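Local coordinates for protein GDP-L-fucose synthase (Campylobacter jejuni subsp. jejuni serotype O:2, PDB 7CXT) that probably reduces the C4 keto group of GDP-6-OMe-4-keto-L-xylo-heptose, using NADPH bound in a Rossmann-type domain, at residues A12-T17 with L34-R39; Y61-A66 with V251-M256; K102-F107 with T158-L163. One frame throughout, in Å; residues are numbered along the deposited sequence.

All three interactions belong to one parallel six-stranded sheet and its flanking layers, the NADPH-binding Rossmann half of the protein. Across the sheet the strands run 34-35, 9-12, 61-64, 103-109, 160-165, 275-276, and the contacts follow that order. Interaction 1 lies at one side, its centre about 13 Å from that of interaction 2 and about 17 Å from that of interaction 3. Interactions 2 and 3 are only about 7 Å apart, centre to centre. Along the chain interaction 1 closes first, while interaction 3 is nested within the long loop closed when helix 245-258 returns to strand 61-64. Each contact touches NADPH: interaction 1 the adenine and phosphates, interaction 2 both riboses, interaction 3 the nicotinamide ribose.

Interaction 1 (A12-T17 with L34-R39); sequences AGHKGT and LVLKTR. With NDP (NADPH dihydro-nicotinamide-adenine-dinucleotide phosphate), chain C.
His14 lies with one face of its imidazole against the side chain of Leu36. The Leu36 CB stands 3.6 Å from the ring centroid, almost exactly on the ring normal, which makes this a clean CH-pi contact. CG of His14 sits between its backbone N and carbonyl carbon (chi1 70°), and that turns the ring onto Leu36. Lys15 CG covers the opposite face nearer the rim, while the CE1 edge comes within 3.5 Å of Lys37 C. Farther out, the bent Lys15 chain runs alongside Thr38, its end close to the CG2 methyl.

No direct hydrogen bond joins the two segments; two waters do that work. One accepts from Gly13 N and donates to Lys37 O. The other takes the N-H of Lys37 and binds ND1 of His14 at 2.9 Å, helping to fix the rotation of the imidazole.

Segment 12-17 carries the first two glycines, Gly13 and Gly16, of the Rossmann GxxGxxG motif, whose third glycine, Gly19, lies in helix 17-28. Gly13 to Gly16 form a type I turn closed by Gly16 N to Gly13 O, and Gly16 is the N-cap of the helix.

The remaining contacts are with NADPH. Lacking a side chain, Gly16 lets O5B of NADPH approach its CA to 3.1 Å. Thr17 N gives a nearly straight bond (172°) to O2A, a non-bridging oxygen of the pyrophosphate, at the amino end of the helix, where the dipole probably favours the negative charge. Arg39 extends from CG to NE and lays one guanidinium face over the adenine, with C5A 3.5 Å above the guanidinium plane. Its NH1 also makes a short but strongly bent, weak hydrogen bond to O3X of the 2'-phosphate, the group that distinguishes NADPH from NADH.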
loop_
_atom_site.group_PDB
_atom_site.type_symbol
_atom_site.label_atom_id
_atom_site.label_comp_id
_atom_site.label_asym_id
_atom_site.label_seq_id
_atom_site.Cartn_x
_atom_site.Cartn_y
_atom_site.Cartn_z
ATOM N N ALA A 12 17.171 7.876 8.353
ATOM C CA ALA A 12 16.433 8.708 7.405
ATOM C C ALA A 12 15.531 9.665 8.169
ATOM O O ALA A 12 14.881 9.267 9.142
ATOM C CB ALA A 12 15.608 7.833 6.460
ATOM N N GLY A 13 15.452 10.914 7.716
ATOM C CA GLY A 13 14.602 11.862 8.431
ATOM C C GLY A 13 15.134 12.272 9.795
ATOM O O GLY A 13 14.360 12.413 10.750
ATOM N N HIS A 14 16.440 12.470 9.909
ATOM C CA HIS A 14 17.087 12.533 11.213
ATOM C C HIS A 14 16.762 13.800 12.013
ATOM O O HIS A 14 17.097 13.858 13.201
ATOM C CB HIS A 14 18.585 12.434 11.027
ATOM C CG HIS A 14 19.182 13.652 10.391
ATOM N ND1 HIS A 14 19.006 13.951 9.057
ATOM C CD2 HIS A 14 19.942 14.650 10.906
ATOM C CE1 HIS A 14 19.633 15.081 8.777
ATOM N NE2 HIS A 14 20.212 15.522 9.880
ATOM N N LYS A 15 16.178 14.832 11.395
ATOM C CA LYS A 15 15.816 16.047 12.119
ATOM C C LYS A 15 14.455 15.973 12.812
ATOM O O LYS A 15 14.151 16.854 13.627
ATOM C CB LYS A 15 15.861 17.255 11.166
ATOM C CG LYS A 15 17.306 17.537 10.727
ATOM C CD LYS A 15 17.696 18.997 10.858
ATOM C CE LYS A 15 17.323 19.785 9.596
ATOM N NZ LYS A 15 18.204 20.979 9.388
ATOM N N GLY A 16 13.644 14.948 12.543
ATOM C CA GLY A 16 12.337 14.835 13.158
ATOM C C GLY A 16 12.436 14.352 14.600
ATOM O O GLY A 16 13.519 14.128 15.140
ATOM N N THR A 17 11.270 14.206 15.242
ATOM C CA THR A 17 11.253 13.820 16.656
ATOM C C THR A 17 11.904 12.456 16.883
ATOM O O THR A 17 12.827 12.326 17.695
ATOM C CB THR A 17 9.819 13.816 17.183
ATOM O OG1 THR A 17 9.264 15.124 16.993
ATOM C CG2 THR A 17 9.806 13.458 18.673
ATOM N N LEU A 34 27.560 7.615 11.693
ATOM C CA LEU A 34 26.235 7.967 11.190
ATOM C C LEU A 34 26.320 8.648 9.825
ATOM O O LEU A 34 27.228 9.444 9.576
ATOM C CB LEU A 34 25.523 8.886 12.180
ATOM C CG LEU A 34 25.511 8.382 13.626
ATOM C CD1 LEU A 34 24.711 9.319 14.519
ATOM C CD2 LEU A 34 24.970 6.971 13.695
ATOM N N VAL A 35 25.357 8.347 8.949
ATOM C CA VAL A 35 25.143 9.081 7.695
ATOM C C VAL A 35 23.798 9.778 7.784
ATOM O O VAL A 35 22.765 9.114 7.917
ATOM C CB VAL A 35 25.162 8.166 6.465
ATOM C CG1 VAL A 35 25.236 9.025 5.158
ATOM C CG2 VAL A 35 26.296 7.236 6.546
ATOM N N LEU A 36 23.802 11.102 7.657
ATOM C CA LEU A 36 22.602 11.915 7.775
ATOM C C LEU A 36 22.458 12.823 6.561
ATOM O O LEU A 36 23.440 13.419 6.113
ATOM C CB LEU A 36 22.659 12.776 9.029
ATOM C CG LEU A 36 23.042 12.046 10.319
ATOM C CD1 LEU A 36 23.348 13.049 11.436
ATOM C CD2 LEU A 36 21.951 11.048 10.739
ATOM N N LYS A 37 21.227 12.969 6.068
ATOM C CA LYS A 37 20.929 13.882 4.960
ATOM C C LYS A 37 19.650 14.647 5.266
ATOM O O LYS A 37 18.586 14.041 5.413
ATOM C CB LYS A 37 20.782 13.123 3.639
ATOM C CG LYS A 37 22.022 12.392 3.175
ATOM C CD LYS A 37 23.078 13.355 2.617
ATOM C CE LYS A 37 24.385 12.637 2.268
ATOM N NZ LYS A 37 25.540 13.584 2.042
ATOM N N THR A 38 19.735 15.975 5.317
ATOM C CA THR A 38 18.530 16.777 5.455
ATOM C C THR A 38 17.645 16.618 4.215
ATOM O O THR A 38 18.055 16.083 3.178
ATOM C CB THR A 38 18.861 18.261 5.627
ATOM O OG1 THR A 38 19.249 18.810 4.357
ATOM C CG2 THR A 38 19.987 18.471 6.643
ATOM N N ARG A 39 16.414 17.106 4.333
ATOM C CA ARG A 39 15.497 17.068 3.203
ATOM C C ARG A 39 16.075 17.823 2.015
ATOM O O ARG A 39 15.987 17.364 0.869
ATOM C CB ARG A 39 14.151 17.673 3.616
ATOM C CG ARG A 39 13.092 17.689 2.524
ATOM C CD ARG A 39 11.809 18.298 3.064
ATOM N NE ARG A 39 10.631 17.781 2.369
ATOM C CZ ARG A 39 9.574 17.240 2.967
ATOM N NH1 ARG A 39 9.516 17.146 4.294
ATOM N NH2 ARG A 39 8.565 16.809 2.229
HETATM P PA NDP C . 8.493 13.997 12.084
HETATM O O1A NDP C . 7.388 14.451 11.195
HETATM O O2A NDP C . 8.688 14.596 13.451
HETATM O O5B NDP C . 9.914 14.182 11.281
HETATM C C5B NDP C . 9.748 13.558 10.057
HETATM C C4B NDP C . 11.058 13.806 9.279
HETATM O O4B NDP C . 10.932 13.340 7.939
HETATM C C3B NDP C . 11.318 15.336 9.259
HETATM O O3B NDP C . 12.646 15.599 9.637
HETATM C C2B NDP C . 11.129 15.671 7.753
HETATM O O2B NDP C . 11.978 16.568 7.298
HETATM C C1B NDP C . 11.529 14.303 7.127
HETATM N N9A NDP C . 10.989 14.174 5.787
HETATM C C8A NDP C . 9.629 14.180 5.378
HETATM N N7A NDP C . 9.484 14.044 4.063
HETATM C C5A NDP C . 10.829 13.953 3.575
HETATM C C6A NDP C . 11.359 13.801 2.285
HETATM N N6A NDP C . 10.555 13.719 1.154
HETATM N N1A NDP C . 12.687 13.723 2.087
HETATM C C2A NDP C . 13.469 13.822 3.221
HETATM N N3A NDP C . 13.130 13.964 4.496
HETATM C C4A NDP C . 11.760 14.035 4.646
HETATM O O3 NDP C . 8.231 12.365 12.126
HETATM P PN NDP C . 8.261 11.740 13.612
HETATM O O1N NDP C . 7.088 12.236 14.365
HETATM O O2N NDP C . 9.622 11.536 14.245
HETATM O O5D NDP C . 7.735 10.089 13.339
HETATM C C5D NDP C . 8.719 9.331 12.763
HETATM C C4D NDP C . 8.108 7.968 12.468
HETATM O O4D NDP C . 7.227 7.597 13.567
HETATM C C3D NDP C . 7.179 8.081 11.198
HETATM O O3D NDP C . 7.229 6.884 10.509
HETATM C C2D NDP C . 5.787 8.278 11.818
HETATM O O2D NDP C . 4.740 7.798 11.015
HETATM C C1D NDP C . 5.930 7.341 13.034
HETATM N N1N NDP C . 4.910 7.679 14.022
HETATM C C2N NDP C . 4.976 8.859 14.772
HETATM C C3N NDP C . 3.856 9.268 15.472
HETATM C C7N NDP C . 3.894 10.506 16.250
HETATM O O7N NDP C . 3.001 10.855 17.046
HETATM N N7N NDP C . 4.982 11.351 16.064
HETATM C C4N NDP C . 2.593 8.509 15.448
HETATM C C5N NDP C . 2.744 7.172 14.850
HETATM C C6N NDP C . 3.844 6.815 14.191
HETATM P P2B NDP C . 11.429 18.294 7.389
HETATM O O1X NDP C . 11.453 18.446 8.875
HETATM O O2X NDP C . 12.566 18.945 6.594
HETATM O O3X NDP C . 10.093 18.159 6.721
HETATM O O HOH W 1 17.174 11.312 5.270
HETATM O O HOH W 2 18.877 11.607 7.271
#

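Interaction 2 (Y61-A66 with V251-M256); sequences YVFLTA and VAIYTM. With NDP (NADPH dihydro-nicotinamide-adenine-dinucleotide phosphate), chain C.
Met256 reaches from helix 245-258 onto strand 61-64 and lays its methyl over the ring of Phe63. Its CG is anti to the carbonyl carbon (chi1 -74°), and a second bend at chi2 (-56°) folds the thioether down toward the strand. CE consequently stands 3.8 Å from the Phe63 centroid and close to the ring normal, a CH-pi contact over the face. The same methyl presses on the backbone, 3.2 Å from Val62 O, a snug fit.

The CB of Phe63 already points at the helix, and the ring, its CG beside the backbone N, meets several groups at once. Met256 CG touches the ring's far end, 3.5 Å from CZ. At the edge, Ala252 CB lies 3.5 Å from Phe63 CE1; here a small residue lets the ring come close to the helix. Ile253 is a more distant neighbour.

Tyr61, pointing from the strand in the same general sense as Phe63, slides past Met256 in the opposite direction. Sulfur SD comes 4.0 Å from Tyr61 CD2, making an oblique Met-aromatic contact, and it has a second one with Phe63. The Tyr61 hydroxyl is hydrogen-bonded to Lys102 NZ.

The helix runs roughly antiparallel to the strand (148°) with the axes 10.6 Å apart, packing one layer of the Rossmann domain against the sheet. Just beyond the strand, Thr65 and Ala66 border NADPH. No hydrogen bond crosses between strand and helix here; the cohesion of this buried contact probably comes from apolar burial and dispersion, helped by the polarisable sulfur beside two aromatic rings.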
loop_
_atom_site.group_PDB
_atom_site.type_symbol
_atom_site.label_atom_id
_atom_site.label_comp_id
_atom_site.label_asym_id
_atom_site.label_seq_id
_atom_site.Cartn_x
_atom_site.Cartn_y
_atom_site.Cartn_z
ATOM N N TYR A 61 23.061 -0.291 8.296
ATOM C CA TYR A 61 21.806 -0.302 9.035
ATOM C C TYR A 61 21.028 0.957 8.693
ATOM O O TYR A 61 21.614 2.018 8.464
ATOM C CB TYR A 61 22.056 -0.402 10.560
ATOM C CG TYR A 61 22.776 -1.676 10.923
ATOM C CD1 TYR A 61 24.170 -1.752 10.895
ATOM C CD2 TYR A 61 22.068 -2.816 11.247
ATOM C CE1 TYR A 61 24.824 -2.930 11.184
ATOM C CE2 TYR A 61 22.725 -4.010 11.552
ATOM C CZ TYR A 61 24.088 -4.059 11.529
ATOM O OH TYR A 61 24.715 -5.249 11.838
ATOM N N VAL A 62 19.701 0.831 8.657
ATOM C CA VAL A 62 18.812 1.918 8.259
ATOM C C VAL A 62 17.698 2.049 9.294
ATOM O O VAL A 62 17.056 1.054 9.647
ATOM C CB VAL A 62 18.227 1.673 6.852
ATOM C CG1 VAL A 62 17.165 2.724 6.511
ATOM C CG2 VAL A 62 19.357 1.643 5.804
ATOM N N PHE A 63 17.491 3.272 9.802
ATOM C CA PHE A 63 16.342 3.623 10.643
ATOM C C PHE A 63 15.505 4.596 9.828
ATOM O O PHE A 63 15.915 5.748 9.642
ATOM C CB PHE A 63 16.758 4.290 11.958
ATOM C CG PHE A 63 17.386 3.372 12.953
ATOM C CD1 PHE A 63 16.597 2.654 13.851
ATOM C CD2 PHE A 63 18.765 3.257 13.032
ATOM C CE1 PHE A 63 17.189 1.812 14.780
ATOM C CE2 PHE A 63 19.361 2.428 13.963
ATOM C CZ PHE A 63 18.572 1.712 14.842
ATOM N N LEU A 64 14.328 4.157 9.366
ATOM C CA LEU A 64 13.513 4.945 8.419
ATOM C C LEU A 64 12.440 5.710 9.193
ATOM O O LEU A 64 11.329 5.219 9.386
ATOM C CB LEU A 64 12.882 4.047 7.348
ATOM C CG LEU A 64 11.835 4.635 6.382
ATOM C CD1 LEU A 64 12.359 5.900 5.656
ATOM C CD2 LEU A 64 11.395 3.600 5.369
ATOM N N THR A 65 12.762 6.935 9.614
ATOM C CA THR A 65 11.806 7.745 10.358
ATOM C C THR A 65 11.082 8.783 9.513
ATOM O O THR A 65 10.104 9.360 9.998
ATOM C CB THR A 65 12.488 8.470 11.543
ATOM O OG1 THR A 65 13.202 9.625 11.078
ATOM C CG2 THR A 65 13.455 7.544 12.267
ATOM N N ALA A 66 11.526 9.049 8.282
ATOM C CA ALA A 66 10.936 10.133 7.507
ATOM C C ALA A 66 9.503 9.813 7.087
ATOM O O ALA A 66 9.208 8.710 6.619
ATOM C CB ALA A 66 11.781 10.423 6.271
ATOM N N VAL A 251 13.881 0.854 21.957
ATOM C CA VAL A 251 13.379 -0.386 21.361
ATOM C C VAL A 251 13.867 -0.551 19.920
ATOM O O VAL A 251 14.076 -1.682 19.458
ATOM C CB VAL A 251 11.841 -0.466 21.461
ATOM C CG1 VAL A 251 11.148 0.581 20.566
ATOM C CG2 VAL A 251 11.353 -1.874 21.155
ATOM N N ALA A 252 14.081 0.549 19.194
ATOM C CA ALA A 252 14.583 0.408 17.830
ATOM C C ALA A 252 16.005 -0.127 17.826
ATOM O O ALA A 252 16.367 -0.938 16.963
ATOM C CB ALA A 252 14.516 1.745 17.086
ATOM N N ILE A 253 16.828 0.319 18.781
ATOM C CA ILE A 253 18.179 -0.220 18.893
ATOM C C ILE A 253 18.129 -1.666 19.371
ATOM O O ILE A 253 18.818 -2.537 18.828
ATOM C CB ILE A 253 19.031 0.663 19.825
ATOM C CG1 ILE A 253 19.302 2.016 19.160
ATOM C CG2 ILE A 253 20.331 -0.053 20.207
ATOM C CD1 ILE A 253 19.745 3.106 20.127
ATOM N N TYR A 254 17.263 -1.958 20.347
ATOM C CA TYR A 254 17.120 -3.338 20.803
ATOM C C TYR A 254 16.722 -4.254 19.653
ATOM O O TYR A 254 17.218 -5.386 19.552
ATOM C CB TYR A 254 16.070 -3.419 21.915
ATOM C CG TYR A 254 15.903 -4.823 22.451
ATOM C CD1 TYR A 254 16.691 -5.293 23.504
ATOM C CD2 TYR A 254 14.974 -5.690 21.886
ATOM C CE1 TYR A 254 16.550 -6.590 23.980
ATOM C CE2 TYR A 254 14.821 -6.986 22.361
ATOM C CZ TYR A 254 15.610 -7.430 23.406
ATOM O OH TYR A 254 15.443 -8.721 23.865
ATOM N N THR A 255 15.844 -3.772 18.763
ATOM C CA THR A 255 15.443 -4.571 17.610
ATOM C C THR A 255 16.631 -4.853 16.699
ATOM O O THR A 255 16.826 -5.998 16.266
ATOM C CB THR A 255 14.317 -3.858 16.844
ATOM O OG1 THR A 255 13.132 -3.830 17.654
ATOM C CG2 THR A 255 13.986 -4.572 15.522
ATOM N N MET A 256 17.481 -3.845 16.457
ATOM C CA MET A 256 18.644 -4.063 15.593
ATOM C C MET A 256 19.558 -5.134 16.159
ATOM O O MET A 256 20.029 -6.013 15.421
ATOM C CB MET A 256 19.441 -2.770 15.418
ATOM C CG MET A 256 18.793 -1.752 14.525
ATOM S SD MET A 256 18.395 -2.365 12.865
ATOM C CE MET A 256 18.148 -0.800 12.042
HETATM P PA NDP C . 8.493 13.997 12.084
HETATM O O1A NDP C . 7.388 14.451 11.195
HETATM O O2A NDP C . 8.688 14.596 13.451
HETATM O O5B NDP C . 9.914 14.182 11.281
HETATM C C5B NDP C . 9.748 13.558 10.057
HETATM C C4B NDP C . 11.058 13.806 9.279
HETATM O O4B NDP C . 10.932 13.340 7.939
HETATM C C3B NDP C . 11.318 15.336 9.259
HETATM O O3B NDP C . 12.646 15.599 9.637
HETATM C C2B NDP C . 11.129 15.671 7.753
HETATM O O2B NDP C . 11.978 16.568 7.298
HETATM C C1B NDP C . 11.529 14.303 7.127
HETATM N N9A NDP C . 10.989 14.174 5.787
HETATM C C8A NDP C . 9.629 14.180 5.378
HETATM N N7A NDP C . 9.484 14.044 4.063
HETATM C C5A NDP C . 10.829 13.953 3.575
HETATM C C6A NDP C . 11.359 13.801 2.285
HETATM N N6A NDP C . 10.555 13.719 1.154
HETATM N N1A NDP C . 12.687 13.723 2.087
HETATM C C2A NDP C . 13.469 13.822 3.221
HETATM N N3A NDP C . 13.130 13.964 4.496
HETATM C C4A NDP C . 11.760 14.035 4.646
HETATM O O3 NDP C . 8.231 12.365 12.126
HETATM P PN NDP C . 8.261 11.740 13.612
HETATM O O1N NDP C . 7.088 12.236 14.365
HETATM O O2N NDP C . 9.622 11.536 14.245
HETATM O O5D NDP C . 7.735 10.089 13.339
HETATM C C5D NDP C . 8.719 9.331 12.763
HETATM C C4D NDP C . 8.108 7.968 12.468
HETATM O O4D NDP C . 7.227 7.597 13.567
HETATM C C3D NDP C . 7.179 8.081 11.198
HETATM O O3D NDP C . 7.229 6.884 10.509
HETATM C C2D NDP C . 5.787 8.278 11.818
HETATM O O2D NDP C . 4.740 7.798 11.015
HETATM C C1D NDP C . 5.930 7.341 13.034
HETATM N N1N NDP C . 4.910 7.679 14.022
HETATM C C2N NDP C . 4.976 8.859 14.772
HETATM C C3N NDP C . 3.856 9.268 15.472
HETATM C C7N NDP C . 3.894 10.506 16.250
HETATM O O7N NDP C . 3.001 10.855 17.046
HETATM N N7N NDP C . 4.982 11.351 16.064
HETATM C C4N NDP C . 2.593 8.509 15.448
HETATM C C5N NDP C . 2.744 7.172 14.850
HETATM C C6N NDP C . 3.844 6.815 14.191
HETATM P P2B NDP C . 11.429 18.294 7.389
HETATM O O1X NDP C . 11.453 18.446 8.875
HETATM O O2X NDP C . 12.566 18.945 6.594
HETATM O O3X NDP C . 10.093 18.159 6.721
#

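Interaction 3 (K102-F107 with T158-L163); sequences KKLVFF and TNFITL. With NDP (NADPH dihydro-nicotinamide-adenine-dinucleotide phosphate), chain C.
Leu104 and Phe106 supply both N-H and C=O groups to a ladder of four backbone hydrogen bonds with segment 158-163. Leu104 N binds Asn159 O, Ile161 N binds Leu104 O, Phe106 N binds Ile161 O at 2.8 Å, and Leu163 N binds Phe106 O. Before the ladder starts, a water bridges Lys102 O and Asn159 N. Weaker CA-H...O contacts fill the gaps, among them Phe107 CA to Leu163 O at 3.2 Å.

Lys103 packs its CG beside Asn159 CB, then carries NZ on to the backbone O of Met256 and a salt bridge with Asp260. On one face of the sheet, Leu104 CB meets Phe160 CD1 at 3.5 Å. Phe106, its CG anti to the backbone N (chi1 169°), runs beside Thr162 with OG1 in the plane of its ring, at the edge; that buried hydroxyl has no polar partner in the model. On the other face, under helix 245-258, Val105 CG1 reaches Leu163 CD1 at 3.9 Å.

Phe107 O receives a hydrogen bond from Lys142 NZ and a weak one from O3D of the nicotinamide ribose. Joined through helix 136-156, these parallel neighbours form a beta-alpha-beta crossover of the Rossmann fold, with the cofactor at the strands' carboxyl ends.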
loop_
_atom_site.group_PDB
_atom_site.type_symbol
_atom_site.label_atom_id
_atom_site.label_comp_id
_atom_site.label_asym_id
_atom_site.label_seq_id
_atom_site.Cartn_x
_atom_site.Cartn_y
_atom_site.Cartn_z
ATOM N N LYS A 102 22.099 -4.591 6.018
ATOM C CA LYS A 102 22.041 -5.723 6.932
ATOM C C LYS A 102 20.691 -5.803 7.631
ATOM O O LYS A 102 20.026 -6.836 7.571
ATOM C CB LYS A 102 23.179 -5.621 7.959
ATOM C CG LYS A 102 24.557 -5.904 7.353
ATOM C CD LYS A 102 25.632 -5.825 8.411
ATOM C CE LYS A 102 25.571 -7.042 9.322
ATOM N NZ LYS A 102 26.554 -6.919 10.449
ATOM N N LYS A 103 20.248 -4.708 8.259
ATOM C CA LYS A 103 18.919 -4.641 8.857
ATOM C C LYS A 103 18.345 -3.244 8.671
ATOM O O LYS A 103 19.073 -2.263 8.506
ATOM C CB LYS A 103 18.932 -4.985 10.356
ATOM C CG LYS A 103 19.375 -6.394 10.669
ATOM C CD LYS A 103 19.479 -6.639 12.175
ATOM C CE LYS A 103 18.139 -6.950 12.789
ATOM N NZ LYS A 103 18.310 -7.499 14.179
ATOM N N LEU A 104 17.018 -3.169 8.711
ATOM C CA LEU A 104 16.308 -1.912 8.569
ATOM C C LEU A 104 15.166 -1.903 9.571
ATOM O O LEU A 104 14.554 -2.940 9.839
ATOM C CB LEU A 104 15.781 -1.736 7.131
ATOM C CG LEU A 104 14.918 -0.521 6.788
ATOM C CD1 LEU A 104 15.132 -0.170 5.292
ATOM C CD2 LEU A 104 13.433 -0.724 7.085
ATOM N N VAL A 105 14.874 -0.732 10.122
ATOM C CA VAL A 105 13.730 -0.572 11.006
ATOM C C VAL A 105 12.827 0.492 10.427
ATOM O O VAL A 105 13.266 1.616 10.168
ATOM C CB VAL A 105 14.142 -0.207 12.444
ATOM C CG1 VAL A 105 12.912 0.270 13.206
ATOM C CG2 VAL A 105 14.729 -1.418 13.130
ATOM N N PHE A 106 11.566 0.136 10.239
ATOM C CA PHE A 106 10.562 1.039 9.716
ATOM C C PHE A 106 9.537 1.290 10.807
ATOM O O PHE A 106 9.228 0.392 11.596
ATOM C CB PHE A 106 9.910 0.439 8.453
ATOM C CG PHE A 106 8.691 1.169 7.994
ATOM C CD1 PHE A 106 8.750 2.524 7.687
ATOM C CD2 PHE A 106 7.480 0.502 7.863
ATOM C CE1 PHE A 106 7.612 3.205 7.274
ATOM C CE2 PHE A 106 6.342 1.161 7.435
ATOM C CZ PHE A 106 6.411 2.524 7.121
ATOM N N PHE A 107 9.023 2.511 10.885
ATOM C CA PHE A 107 8.075 2.837 11.944
ATOM C C PHE A 107 6.667 2.923 11.373
ATOM O O PHE A 107 6.416 3.659 10.409
ATOM C CB PHE A 107 8.480 4.119 12.658
ATOM C CG PHE A 107 9.757 3.971 13.420
ATOM C CD1 PHE A 107 9.753 3.484 14.723
ATOM C CD2 PHE A 107 10.963 4.257 12.823
ATOM C CE1 PHE A 107 10.939 3.318 15.422
ATOM C CE2 PHE A 107 12.155 4.098 13.517
ATOM C CZ PHE A 107 12.143 3.618 14.820
ATOM N N THR A 158 15.788 -10.656 3.552
ATOM C CA THR A 158 16.203 -9.439 4.231
ATOM C C THR A 158 15.775 -9.500 5.700
ATOM O O THR A 158 15.098 -10.427 6.139
ATOM C CB THR A 158 15.603 -8.223 3.532
ATOM O OG1 THR A 158 14.193 -8.418 3.386
ATOM C CG2 THR A 158 16.238 -8.029 2.139
ATOM N N ASN A 159 16.183 -8.501 6.466
ATOM C CA ASN A 159 15.814 -8.355 7.869
ATOM C C ASN A 159 15.237 -6.948 8.093
ATOM O O ASN A 159 15.872 -6.066 8.693
ATOM C CB ASN A 159 17.034 -8.573 8.712
ATOM C CG ASN A 159 16.928 -9.751 9.615
ATOM O OD1 ASN A 159 15.846 -10.258 9.908
ATOM N ND2 ASN A 159 18.084 -10.191 10.099
ATOM N N PHE A 160 14.041 -6.725 7.565
ATOM C CA PHE A 160 13.381 -5.426 7.595
ATOM C C PHE A 160 12.197 -5.535 8.557
ATOM O O PHE A 160 11.285 -6.341 8.331
ATOM C CB PHE A 160 12.925 -5.019 6.193
ATOM C CG PHE A 160 14.057 -4.838 5.177
ATOM C CD1 PHE A 160 15.398 -4.803 5.561
ATOM C CD2 PHE A 160 13.758 -4.677 3.826
ATOM C CE1 PHE A 160 16.426 -4.615 4.603
ATOM C CE2 PHE A 160 14.770 -4.498 2.868
ATOM C CZ PHE A 160 16.100 -4.473 3.256
ATOM N N ILE A 161 12.227 -4.759 9.644
ATOM C CA ILE A 161 11.300 -4.918 10.763
ATOM C C ILE A 161 10.455 -3.651 10.928
ATOM O O ILE A 161 10.992 -2.538 11.013
ATOM C CB ILE A 161 12.045 -5.229 12.078
ATOM C CG1 ILE A 161 13.062 -6.366 11.902
ATOM C CG2 ILE A 161 11.067 -5.574 13.167
ATOM C CD1 ILE A 161 12.492 -7.635 11.303
ATOM N N THR A 162 9.145 -3.829 11.064
ATOM C CA THR A 162 8.225 -2.722 11.295
ATOM C C THR A 162 7.835 -2.660 12.762
ATOM O O THR A 162 7.372 -3.657 13.333
ATOM C CB THR A 162 6.976 -2.868 10.422
ATOM O OG1 THR A 162 7.365 -2.833 9.045
ATOM C CG2 THR A 162 5.973 -1.734 10.698
ATOM N N LEU A 163 8.011 -1.491 13.364
ATOM C CA LEU A 163 7.592 -1.224 14.731
ATOM C C LEU A 163 6.483 -0.186 14.678
ATOM O O LEU A 163 6.662 0.887 14.084
ATOM C CB LEU A 163 8.761 -0.718 15.587
ATOM C CG LEU A 163 10.013 -1.603 15.573
ATOM C CD1 LEU A 163 11.153 -1.003 16.423
ATOM C CD2 LEU A 163 9.663 -3.007 16.058
HETATM P PA NDP C . 8.493 13.997 12.084
HETATM O O1A NDP C . 7.388 14.451 11.195
HETATM O O2A NDP C . 8.688 14.596 13.451
HETATM O O5B NDP C . 9.914 14.182 11.281
HETATM C C5B NDP C . 9.748 13.558 10.057
HETATM C C4B NDP C . 11.058 13.806 9.279
HETATM O O4B NDP C . 10.932 13.340 7.939
HETATM C C3B NDP C . 11.318 15.336 9.259
HETATM O O3B NDP C . 12.646 15.599 9.637
HETATM C C2B NDP C . 11.129 15.671 7.753
HETATM O O2B NDP C . 11.978 16.568 7.298
HETATM C C1B NDP C . 11.529 14.303 7.127
HETATM N N9A NDP C . 10.989 14.174 5.787
HETATM C C8A NDP C . 9.629 14.180 5.378
HETATM N N7A NDP C . 9.484 14.044 4.063
HETATM C C5A NDP C . 10.829 13.953 3.575
HETATM C C6A NDP C . 11.359 13.801 2.285
HETATM N N6A NDP C . 10.555 13.719 1.154
HETATM N N1A NDP C . 12.687 13.723 2.087
HETATM C C2A NDP C . 13.469 13.822 3.221
HETATM N N3A NDP C . 13.130 13.964 4.496
HETATM C C4A NDP C . 11.760 14.035 4.646
HETATM O O3 NDP C . 8.231 12.365 12.126
HETATM P PN NDP C . 8.261 11.740 13.612
HETATM O O1N NDP C . 7.088 12.236 14.365
HETATM O O2N NDP C . 9.622 11.536 14.245
HETATM O O5D NDP C . 7.735 10.089 13.339
HETATM C C5D NDP C . 8.719 9.331 12.763
HETATM C C4D NDP C . 8.108 7.968 12.468
HETATM O O4D NDP C . 7.227 7.597 13.567
HETATM C C3D NDP C . 7.179 8.081 11.198
HETATM O O3D NDP C . 7.229 6.884 10.509
HETATM C C2D NDP C . 5.787 8.278 11.818
HETATM O O2D NDP C . 4.740 7.798 11.015
HETATM C C1D NDP C . 5.930 7.341 13.034
HETATM N N1N NDP C . 4.910 7.679 14.022
HETATM C C2N NDP C . 4.976 8.859 14.772
HETATM C C3N NDP C . 3.856 9.268 15.472
HETATM C C7N NDP C . 3.894 10.506 16.250
HETATM O O7N NDP C . 3.001 10.855 17.046
HETATM N N7N NDP C . 4.982 11.351 16.064
HETATM C C4N NDP C . 2.593 8.509 15.448
HETATM C C5N NDP C . 2.744 7.172 14.850
HETATM C C6N NDP C . 3.844 6.815 14.191
HETATM P P2B NDP C . 11.429 18.294 7.389
HETATM O O1X NDP C . 11.453 18.446 8.875
HETATM O O2X NDP C . 12.566 18.945 6.594
HETATM O O3X NDP C . 10.093 18.159 6.721
HETATM O O HOH W 3 18.569 -7.419 5.033
#